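Local coordinates for galactose-1-phosphate uridylyltransferase (Bacillus cereus, PDB 4QVU), which is of unknown function but belongs to the zinc-binding, HIT-like DUF4931 family and may act as a UDP-glucose:hexose-1-phosphate uridylyltransferase, at residues A[91-96]-A[213-218]; A[136-141]-A[207-212]; A[169-174]-A[180-185]. One frame throughout, in Å; residues are numbered along the deposited sequence.

Contact 1: A[91-96]-A[213-218]; sequences KHWLNL and EKIICK
Trp-93 and, one residue later, Leu-94 are the side chains of helix segment 91-96 that meet strand segment 213-218, and both reach the same residue, Ile-215. Trp-93 comes first. Its CG lies anti to the backbone N (chi1 160°), which carries the indole across the face of the sheet, and the six-membered ring arrives with its far rim: CZ3 is 4.1 Å from Ile-215 CG2. The methyl sits at the edge of the indole, near its plane, and the two side chains slide past each other in opposite directions. At its other end NE1 donates to the backbone oxygen of Val-105, which would hold the indole's rotation and satisfies its only polar atom within the neighbouring strand 104-111. Leu-94 follows with an extended chain that sends CD1 to the tip of Ile-215, the two residues meeting end to end with CD1 of Leu-94 3.9 Å from CD1 of Ile-215. Its other methyl, CD2, turns back over one face of the Trp-93 ring, 3.7 Å above the plane and offset toward the rim. Leu-94 thus touches both the indole and the isoleucine, one methyl to each. Ile-215 divides its work by branch: CG2 serves the tryptophan, the longer CG1-CD1 arm the leucine. Tyr-210 of strand 203-211 touches both Trp-93 and Ile-215, and Ile-173 flanks Ile-215 from the strand beside it. The contact is small and wholly apolar, its nearest CA pair, Leu-94 and Ile-215, lying 10.1 Å apart. It is helix-on-sheet packing: helix 79-97, from the N-terminal DUF4931 region, rests against strand 214-222 of the C-terminal region, within one continuous antiparallel sheet of a HIT-like fold.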
loop_
_atom_site.group_PDB
_atom_site.type_symbol
_atom_site.label_atom_id
_atom_site.label_comp_id
_atom_site.label_asym_id
_atom_site.label_seq_id
_atom_site.Cartn_x
_atom_site.Cartn_y
_atom_site.Cartn_z
ATOM N N LYS A 91 29.080 17.216 5.255
ATOM C CA LYS A 91 30.280 17.107 6.107
ATOM C C LYS A 91 29.912 17.153 7.596
ATOM O O LYS A 91 30.346 16.284 8.346
ATOM C CB LYS A 91 31.306 18.226 5.788
ATOM C CG LYS A 91 32.608 18.147 6.608
ATOM C CD LYS A 91 33.688 19.191 6.258
ATOM C CE LYS A 91 33.580 20.537 6.947
ATOM N NZ LYS A 91 32.542 21.417 6.347
ATOM N N HIS A 92 29.101 18.137 8.013
ATOM C CA HIS A 92 28.740 18.291 9.419
ATOM C C HIS A 92 27.737 17.226 9.862
ATOM O O HIS A 92 27.785 16.824 11.023
ATOM C CB HIS A 92 28.210 19.696 9.697
ATOM C CG HIS A 92 29.304 20.716 9.572
ATOM N ND1 HIS A 92 30.363 20.748 10.469
ATOM C CD2 HIS A 92 29.509 21.659 8.625
ATOM C CE1 HIS A 92 31.160 21.713 10.046
ATOM N NE2 HIS A 92 30.681 22.297 8.949
ATOM N N TRP A 93 26.888 16.731 8.946
ATOM C CA TRP A 93 25.932 15.661 9.215
ATOM C C TRP A 93 26.669 14.345 9.499
ATOM O O TRP A 93 26.390 13.684 10.504
ATOM C CB TRP A 93 24.972 15.506 8.016
ATOM C CG TRP A 93 24.238 14.195 7.892
ATOM C CD1 TRP A 93 23.429 13.613 8.826
ATOM C CD2 TRP A 93 24.074 13.425 6.688
ATOM N NE1 TRP A 93 22.870 12.462 8.317
ATOM C CE2 TRP A 93 23.214 12.344 6.996
ATOM C CE3 TRP A 93 24.584 13.535 5.378
ATOM C CZ2 TRP A 93 22.864 11.372 6.049
ATOM C CZ3 TRP A 93 24.235 12.570 4.443
ATOM C CH2 TRP A 93 23.381 11.508 4.779
ATOM N N LEU A 94 27.612 13.985 8.625
ATOM C CA LEU A 94 28.326 12.727 8.717
ATOM C C LEU A 94 29.316 12.732 9.879
ATOM O O LEU A 94 29.444 11.698 10.533
ATOM C CB LEU A 94 29.035 12.389 7.388
ATOM C CG LEU A 94 28.101 12.107 6.188
ATOM C CD1 LEU A 94 28.873 11.797 4.962
ATOM C CD2 LEU A 94 27.129 10.968 6.464
ATOM N N ASN A 95 29.959 13.880 10.181
ATOM C CA ASN A 95 30.910 13.972 11.292
ATOM C C ASN A 95 30.212 13.923 12.647
ATOM O O ASN A 95 30.798 13.379 13.583
ATOM C CB ASN A 95 31.759 15.237 11.209
ATOM C CG ASN A 95 32.814 15.191 10.136
ATOM O OD1 ASN A 95 33.493 14.177 9.920
ATOM N ND2 ASN A 95 33.018 16.318 9.483
ATOM N N LEU A 96 28.977 14.478 12.762
ATOM C CA LEU A 96 28.226 14.472 14.027
ATOM C C LEU A 96 27.764 13.041 14.375
ATOM O O LEU A 96 27.680 12.708 15.557
ATOM C CB LEU A 96 27.017 15.430 13.985
ATOM C CG LEU A 96 26.340 15.771 15.335
ATOM C CD1 LEU A 96 27.194 16.726 16.170
ATOM C CD2 LEU A 96 24.970 16.390 15.120
ATOM N N GLU A 213 26.276 2.172 2.369
ATOM C CA GLU A 213 27.479 2.944 2.019
ATOM C C GLU A 213 27.212 3.897 0.818
ATOM O O GLU A 213 28.129 4.201 0.048
ATOM C CB GLU A 213 28.667 2.012 1.729
ATOM C CG GLU A 213 29.142 1.239 2.951
ATOM C CD GLU A 213 30.257 0.245 2.685
ATOM O OE1 GLU A 213 31.348 0.665 2.232
ATOM O OE2 GLU A 213 30.052 -0.955 2.976
ATOM N N LYS A 214 25.959 4.404 0.708
ATOM C CA LYS A 214 25.510 5.361 -0.318
ATOM C C LYS A 214 24.923 6.611 0.324
ATOM O O LYS A 214 24.315 6.509 1.391
ATOM C CB LYS A 214 24.446 4.750 -1.256
ATOM C CG LYS A 214 24.824 3.496 -2.007
ATOM C CD LYS A 214 23.545 2.860 -2.522
ATOM C CE LYS A 214 23.740 1.467 -3.041
ATOM N NZ LYS A 214 22.439 0.834 -3.352
ATOM N N ILE A 215 25.053 7.771 -0.341
ATOM C CA ILE A 215 24.444 9.013 0.125
ATOM C C ILE A 215 23.259 9.257 -0.782
ATOM O O ILE A 215 23.416 9.359 -2.002
ATOM C CB ILE A 215 25.407 10.227 0.223
ATOM C CG1 ILE A 215 26.497 9.953 1.293
ATOM C CG2 ILE A 215 24.607 11.523 0.543
ATOM C CD1 ILE A 215 27.626 10.976 1.386
ATOM N N ILE A 216 22.065 9.278 -0.176
ATOM C CA ILE A 216 20.789 9.442 -0.860
ATOM C C ILE A 216 20.108 10.716 -0.419
ATOM O O ILE A 216 20.013 10.994 0.783
ATOM C CB ILE A 216 19.849 8.226 -0.606
ATOM C CG1 ILE A 216 20.546 6.882 -0.944
ATOM C CG2 ILE A 216 18.508 8.399 -1.357
ATOM C CD1 ILE A 216 19.834 5.611 -0.458
ATOM N N CYS A 217 19.584 11.463 -1.396
ATOM C CA CYS A 217 18.750 12.608 -1.124
ATOM C C CYS A 217 17.387 12.365 -1.728
ATOM O O CYS A 217 17.255 12.264 -2.952
ATOM C CB CYS A 217 19.347 13.923 -1.605
ATOM S SG CYS A 217 18.272 15.344 -1.276
ATOM N N LYS A 218 16.369 12.269 -0.869
ATOM C CA LYS A 218 15.002 12.119 -1.327
ATOM C C LYS A 218 14.368 13.512 -1.362
ATOM O O LYS A 218 14.323 14.196 -0.340
ATOM C CB LYS A 218 14.223 11.135 -0.455
ATOM C CG LYS A 218 12.819 10.839 -0.958
ATOM C CD LYS A 218 12.051 9.910 -0.035
ATOM C CE LYS A 218 12.445 8.459 -0.155
ATOM N NZ LYS A 218 11.915 7.840 -1.398
#

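Contact 2: A[136-141]-A[207-212]; sequences DNVEQD and FFYYLN. With NA (sodium ion), chain D; NA (sodium ion), chain B.
The sodium-carrying loop between strands 123-129 and 145-150 packs here on the end of strand 203-211 in the HIT-like sheet, Val-138 against Tyr-209 and Gln-140 against Asn-212, at a place where subunits of the tetramer meet. The loop uses backbone oxygens for metal. Asp-136 O lies 2.2 Å from the sodium of chain D, and Val-138 O is equally close, 2.2 Å, to the sodium of chain B; each ion also takes a water. Leu-135 O of the same chain and Asp-136 O of the third subunit complete the latter ion's ligands, and the reciprocal set serves the former, so the two ions bridge the paired loops. While its carbonyl faces the ion, Val-138 points its side chain at the strand: CG2 approaches Tyr-209 CE2 obliquely at 4.5 Å, a loose apolar touch. The phenol of Tyr-209 is tied down from outside, its OH bonded to Gly-231 O of the second subunit, while the ring of Phe-143 meets it edge-to-face. Further on, the extended chain of Gln-140 brings its amide to the hairpin turn after the strand. Asn-212 and Glu-213 there both have left-handed backbone angles, as in a type I' turn, and the side chain of Asn-212 sets out toward the loop. The Gln-140 amide is shared, OE1 being taken by Asn-137 ND2 of the third subunit. The two side chains cross at about a right angle, their amide planes 65° apart. What joins them is a weak hydrogen bond from Gln-140 NE2 to Asn-212 OD1, 3.4 Å long and bent to 136° at the hydrogen.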
loop_
_atom_site.group_PDB
_atom_site.type_symbol
_atom_site.label_atom_id
_atom_site.label_comp_id
_atom_site.label_asym_id
_atom_site.label_seq_id
_atom_site.Cartn_x
_atom_site.Cartn_y
_atom_site.Cartn_z
ATOM N N ASP A 136 15.553 2.763 10.656
ATOM C CA ASP A 136 14.683 1.714 11.189
ATOM C C ASP A 136 13.415 1.455 10.363
ATOM O O ASP A 136 13.214 0.313 9.957
ATOM C CB ASP A 136 14.253 2.015 12.630
ATOM C CG ASP A 136 15.304 1.693 13.662
ATOM O OD1 ASP A 136 16.393 1.219 13.273
ATOM O OD2 ASP A 136 15.034 1.898 14.867
ATOM N N ASN A 137 12.585 2.484 10.108
ATOM C CA ASN A 137 11.291 2.333 9.433
ATOM C C ASN A 137 11.309 2.729 7.959
ATOM O O ASN A 137 10.248 2.970 7.391
ATOM C CB ASN A 137 10.233 3.166 10.157
ATOM C CG ASN A 137 10.083 2.834 11.614
ATOM O OD1 ASN A 137 10.224 1.685 12.045
ATOM N ND2 ASN A 137 9.794 3.841 12.409
ATOM N N VAL A 138 12.470 2.771 7.328
ATOM C CA VAL A 138 12.555 2.994 5.877
ATOM C C VAL A 138 13.220 1.740 5.289
ATOM O O VAL A 138 14.073 1.123 5.944
ATOM C CB VAL A 138 13.236 4.322 5.414
ATOM C CG1 VAL A 138 12.427 5.537 5.857
ATOM C CG2 VAL A 138 14.688 4.433 5.878
ATOM N N GLU A 139 12.767 1.304 4.108
ATOM C CA GLU A 139 13.353 0.108 3.496
ATOM C C GLU A 139 14.083 0.482 2.205
ATOM O O GLU A 139 13.877 1.568 1.668
ATOM C CB GLU A 139 12.303 -0.983 3.243
ATOM C CG GLU A 139 11.116 -0.573 2.399
ATOM C CD GLU A 139 10.369 -1.758 1.822
ATOM O OE1 GLU A 139 10.988 -2.539 1.061
ATOM O OE2 GLU A 139 9.153 -1.881 2.093
ATOM N N GLN A 140 14.944 -0.422 1.731
ATOM C CA GLN A 140 15.757 -0.316 0.517
ATOM C C GLN A 140 14.899 0.038 -0.711
ATOM O O GLN A 140 15.281 0.929 -1.479
ATOM C CB GLN A 140 16.505 -1.644 0.278
ATOM C CG GLN A 140 17.484 -1.994 1.411
ATOM C CD GLN A 140 18.098 -3.378 1.322
ATOM O OE1 GLN A 140 17.454 -4.365 0.923
ATOM N NE2 GLN A 140 19.340 -3.496 1.791
ATOM N N ASP A 141 13.717 -0.605 -0.858
ATOM C CA ASP A 141 12.811 -0.386 -1.993
ATOM C C ASP A 141 12.161 1.006 -1.995
ATOM O O ASP A 141 11.626 1.389 -3.037
ATOM C CB ASP A 141 11.714 -1.454 -2.040
ATOM C CG ASP A 141 12.186 -2.807 -2.560
ATOM O OD1 ASP A 141 13.425 -3.006 -2.692
ATOM O OD2 ASP A 141 11.326 -3.670 -2.825
ATOM N N PHE A 207 15.362 15.049 2.166
ATOM C CA PHE A 207 15.719 14.087 3.209
ATOM C C PHE A 207 16.985 13.395 2.808
ATOM O O PHE A 207 17.082 12.914 1.679
ATOM C CB PHE A 207 14.614 13.066 3.498
ATOM C CG PHE A 207 13.298 13.675 3.890
ATOM C CD1 PHE A 207 13.120 14.234 5.150
ATOM C CD2 PHE A 207 12.230 13.684 3.003
ATOM C CE1 PHE A 207 11.911 14.815 5.506
ATOM C CE2 PHE A 207 11.016 14.251 3.367
ATOM C CZ PHE A 207 10.865 14.813 4.615
ATOM N N PHE A 208 17.966 13.362 3.710
ATOM C CA PHE A 208 19.229 12.709 3.424
ATOM C C PHE A 208 19.331 11.435 4.222
ATOM O O PHE A 208 18.828 11.352 5.344
ATOM C CB PHE A 208 20.410 13.636 3.710
ATOM C CG PHE A 208 20.566 14.758 2.710
ATOM C CD1 PHE A 208 19.828 15.936 2.836
ATOM C CD2 PHE A 208 21.480 14.656 1.665
ATOM C CE1 PHE A 208 19.988 16.981 1.920
ATOM C CE2 PHE A 208 21.641 15.707 0.748
ATOM C CZ PHE A 208 20.898 16.866 0.888
ATOM N N TYR A 209 19.959 10.422 3.606
ATOM C CA TYR A 209 20.170 9.091 4.181
ATOM C C TYR A 209 21.564 8.573 3.851
ATOM O O TYR A 209 22.074 8.816 2.750
ATOM C CB TYR A 209 19.117 8.074 3.657
ATOM C CG TYR A 209 17.687 8.581 3.587
ATOM C CD1 TYR A 209 17.260 9.383 2.531
ATOM C CD2 TYR A 209 16.735 8.177 4.524
ATOM C CE1 TYR A 209 15.953 9.854 2.460
ATOM C CE2 TYR A 209 15.409 8.604 4.437
ATOM C CZ TYR A 209 15.030 9.461 3.415
ATOM O OH TYR A 209 13.735 9.896 3.307
ATOM N N TYR A 210 22.176 7.868 4.814
ATOM C CA TYR A 210 23.437 7.165 4.630
ATOM C C TYR A 210 23.078 5.700 4.809
ATOM O O TYR A 210 22.901 5.234 5.937
ATOM C CB TYR A 210 24.577 7.667 5.548
ATOM C CG TYR A 210 25.885 6.951 5.276
ATOM C CD1 TYR A 210 26.718 7.350 4.232
ATOM C CD2 TYR A 210 26.258 5.830 6.016
ATOM C CE1 TYR A 210 27.899 6.667 3.948
ATOM C CE2 TYR A 210 27.431 5.133 5.733
ATOM C CZ TYR A 210 28.249 5.558 4.700
ATOM O OH TYR A 210 29.403 4.876 4.414
ATOM N N LEU A 211 22.822 5.021 3.675
ATOM C CA LEU A 211 22.344 3.639 3.605
ATOM C C LEU A 211 23.187 2.825 2.639
ATOM O O LEU A 211 23.490 3.314 1.555
ATOM C CB LEU A 211 20.866 3.665 3.141
ATOM C CG LEU A 211 20.122 2.319 3.001
ATOM C CD1 LEU A 211 19.888 1.650 4.361
ATOM C CD2 LEU A 211 18.787 2.509 2.323
ATOM N N ASN A 212 23.559 1.581 3.025
ATOM C CA ASN A 212 24.352 0.627 2.221
ATOM C C ASN A 212 25.588 1.318 1.574
ATOM O O ASN A 212 25.884 1.102 0.393
ATOM C CB ASN A 212 23.477 -0.039 1.133
ATOM C CG ASN A 212 22.244 -0.774 1.625
ATOM O OD1 ASN A 212 21.183 -0.740 0.991
ATOM N ND2 ASN A 212 22.348 -1.470 2.746
HETATM NA NA NA D . 13.410 -1.762 10.773
HETATM NA NA NA B . 15.704 0.285 7.230
HETATM O O HOH W 1 17.055 -0.008 5.064
HETATM O O HOH W 2 12.097 -1.470 12.962
#

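Contact 3: A[169-174]-A[180-185]; sequences FNIIIE and DELANY. With ZN (zinc ion), chain C.
Apolar packing of Ile-171 and Ile-173 on Leu-182 and Tyr-185 makes up the whole contact between strand 169-173 and the helix segment 180-185, whose axes run nearly antiparallel, 169° apart, at 8.9 Å. Ile-171 is at the centre of the packing. Its CG2 lies anti to the backbone N and pushes between two helix residues one turn apart, 3.6 Å from Leu-182 CD1 and 3.6 Å from Tyr-185 CB. Beyond it, the CD1 end of the longer branch rests on the helix backbone, 3.7 Å from Tyr-185 O. Tyr-185 meets the isoleucine chiefly through CB, with the methyl oblique to the base of the ring, whose far end leads off toward Phe-252. Leu-182, with CG anti to its own backbone N (chi1 180°), spreads its two methyls along the strand: CD1 takes Ile-171, and CD2 reaches Ile-173 CD1 at 4.1 Å, those two side chains crossing at about a right angle. Ile-154 of strand 154-159 touches Ile-171, Ile-173 and Tyr-185. Metal coordination occurs beside this core. Glu-181 extends from the neighbouring helix position to zinc and binds through one oxygen, OE2, at 2.0 Å; OE1 stays 3.9 Å from the metal. His-153 ND1 and Cys-178 SG are further zinc ligands. Charge pairing adds a tie near the start of the helix, where Asp-180 forms a salt bridge with Arg-87. In topology, strand 169-173 and helix 179-195 are the first two elements of a split beta-alpha-beta crossover that ends in strand 203-211. The chemistry implies a division of labour: apolar side chains hold the helix on the sheet, while its first turn supplies one zinc ligand, Glu-181, and Cys-178 lies just before it.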
loop_
_atom_site.group_PDB
_atom_site.type_symbol
_atom_site.label_atom_id
_atom_site.label_comp_id
_atom_site.label_asym_id
_atom_site.label_seq_id
_atom_site.Cartn_x
_atom_site.Cartn_y
_atom_site.Cartn_z
ATOM N N PHE A 169 11.501 11.773 -5.379
ATOM C CA PHE A 169 12.657 11.736 -6.270
ATOM C C PHE A 169 13.886 11.346 -5.464
ATOM O O PHE A 169 14.232 12.024 -4.500
ATOM C CB PHE A 169 12.865 13.084 -6.985
ATOM C CG PHE A 169 11.664 13.617 -7.736
ATOM C CD1 PHE A 169 11.310 13.094 -8.975
ATOM C CD2 PHE A 169 10.915 14.668 -7.226
ATOM C CE1 PHE A 169 10.208 13.593 -9.672
ATOM C CE2 PHE A 169 9.824 15.179 -7.935
ATOM C CZ PHE A 169 9.487 14.648 -9.158
ATOM N N ASN A 170 14.522 10.229 -5.836
ATOM C CA ASN A 170 15.694 9.700 -5.144
ATOM C C ASN A 170 16.932 9.962 -5.965
ATOM O O ASN A 170 17.003 9.579 -7.134
ATOM C CB ASN A 170 15.525 8.208 -4.862
ATOM C CG ASN A 170 14.242 7.890 -4.130
ATOM O OD1 ASN A 170 14.034 8.278 -2.976
ATOM N ND2 ASN A 170 13.328 7.231 -4.812
ATOM N N ILE A 171 17.891 10.661 -5.354
ATOM C CA ILE A 171 19.177 10.990 -5.952
ATOM C C ILE A 171 20.224 10.220 -5.155
ATOM O O ILE A 171 20.393 10.479 -3.961
ATOM C CB ILE A 171 19.424 12.516 -5.991
ATOM C CG1 ILE A 171 18.182 13.289 -6.479
ATOM C CG2 ILE A 171 20.641 12.814 -6.836
ATOM C CD1 ILE A 171 18.273 14.767 -6.358
ATOM N N ILE A 172 20.873 9.226 -5.790
ATOM C CA ILE A 172 21.846 8.347 -5.120
ATOM C C ILE A 172 23.246 8.507 -5.729
ATOM O O ILE A 172 23.389 8.492 -6.950
ATOM C CB ILE A 172 21.392 6.834 -5.196
ATOM C CG1 ILE A 172 19.896 6.610 -4.835
ATOM C CG2 ILE A 172 22.298 5.902 -4.386
ATOM C CD1 ILE A 172 18.958 6.509 -5.998
ATOM N N ILE A 173 24.270 8.623 -4.860
ATOM C CA ILE A 173 25.706 8.618 -5.203
ATOM C C ILE A 173 26.334 7.465 -4.412
ATOM O O ILE A 173 25.872 7.153 -3.315
ATOM C CB ILE A 173 26.481 9.962 -5.022
ATOM C CG1 ILE A 173 26.426 10.495 -3.564
ATOM C CG2 ILE A 173 26.017 11.000 -6.048
ATOM C CD1 ILE A 173 27.380 11.637 -3.236
ATOM N N GLU A 174 27.350 6.812 -4.983
ATOM C CA GLU A 174 27.998 5.660 -4.352
ATOM C C GLU A 174 29.340 6.064 -3.723
ATOM O O GLU A 174 29.835 5.352 -2.846
ATOM C CB GLU A 174 28.189 4.544 -5.390
ATOM C CG GLU A 174 28.185 3.145 -4.798
ATOM C CD GLU A 174 27.946 2.054 -5.824
ATOM O OE1 GLU A 174 26.785 1.907 -6.272
ATOM O OE2 GLU A 174 28.913 1.334 -6.164
ATOM N N ASP A 180 29.355 17.087 -5.672
ATOM C CA ASP A 180 29.021 18.237 -6.518
ATOM C C ASP A 180 27.976 17.848 -7.579
ATOM O O ASP A 180 27.197 18.699 -8.015
ATOM C CB ASP A 180 30.274 18.812 -7.179
ATOM C CG ASP A 180 31.252 19.476 -6.221
ATOM O OD1 ASP A 180 30.829 19.860 -5.103
ATOM O OD2 ASP A 180 32.422 19.687 -6.620
ATOM N N GLU A 181 27.942 16.561 -7.967
ATOM C CA GLU A 181 26.964 16.043 -8.920
ATOM C C GLU A 181 25.615 15.940 -8.237
ATOM O O GLU A 181 24.608 16.268 -8.854
ATOM C CB GLU A 181 27.400 14.690 -9.498
ATOM C CG GLU A 181 28.662 14.769 -10.334
ATOM C CD GLU A 181 29.129 13.441 -10.888
ATOM O OE1 GLU A 181 28.529 12.961 -11.877
ATOM O OE2 GLU A 181 30.124 12.899 -10.353
ATOM N N LEU A 182 25.606 15.527 -6.943
ATOM C CA LEU A 182 24.419 15.415 -6.082
ATOM C C LEU A 182 23.767 16.792 -5.940
ATOM O O LEU A 182 22.583 16.932 -6.244
ATOM C CB LEU A 182 24.817 14.827 -4.705
ATOM C CG LEU A 182 23.728 14.621 -3.635
ATOM C CD1 LEU A 182 22.769 13.527 -4.026
ATOM C CD2 LEU A 182 24.355 14.240 -2.301
ATOM N N ALA A 183 24.577 17.815 -5.575
ATOM C CA ALA A 183 24.190 19.220 -5.401
ATOM C C ALA A 183 23.510 19.781 -6.659
ATOM O O ALA A 183 22.512 20.496 -6.543
ATOM C CB ALA A 183 25.423 20.051 -5.061
ATOM N N ASN A 184 24.029 19.429 -7.855
ATOM C CA ASN A 184 23.463 19.869 -9.131
ATOM C C ASN A 184 22.112 19.194 -9.392
ATOM O O ASN A 184 21.182 19.868 -9.829
ATOM C CB ASN A 184 24.421 19.596 -10.295
ATOM C CG ASN A 184 23.916 20.131 -11.622
ATOM O OD1 ASN A 184 23.642 21.332 -11.781
ATOM N ND2 ASN A 184 23.777 19.248 -12.604
ATOM N N TYR A 185 22.007 17.873 -9.116
ATOM C CA TYR A 185 20.788 17.078 -9.297
ATOM C C TYR A 185 19.697 17.538 -8.329
ATOM O O TYR A 185 18.534 17.596 -8.730
ATOM C CB TYR A 185 21.077 15.581 -9.121
ATOM C CG TYR A 185 21.517 14.890 -10.396
ATOM C CD1 TYR A 185 22.683 15.271 -11.056
ATOM C CD2 TYR A 185 20.796 13.817 -10.914
ATOM C CE1 TYR A 185 23.092 14.639 -12.227
ATOM C CE2 TYR A 185 21.202 13.169 -12.082
ATOM C CZ TYR A 185 22.346 13.590 -12.739
ATOM O OH TYR A 185 22.763 12.957 -13.885
HETATM ZN ZN ZN C . 31.288 11.465 -9.544
#

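All three contacts reach one antiparallel sheet, on adjacent strands in the order 203-211, 214-222, 169-173. Contact 1 uses the middle strand, its centre 11 Å from that of contact 2 and 12 Å from that of contact 3; those of contacts 2 and 3 are 15 Å apart. Backbone hydrogen bonds such as Ile-216 O to Tyr-209 N (2.9 Å) and Cys-217 N to Ile-171 O (2.9 Å) join the strands. Along the chain the closures are concentric: contact 1 encloses contact 2, which encloses contact 3. Helices 79-97 and 179-195 are thus fixed to one sheet that unites both DUF4931 regions, with zinc near contact 3 and sodium-bridged subunits at contact 2.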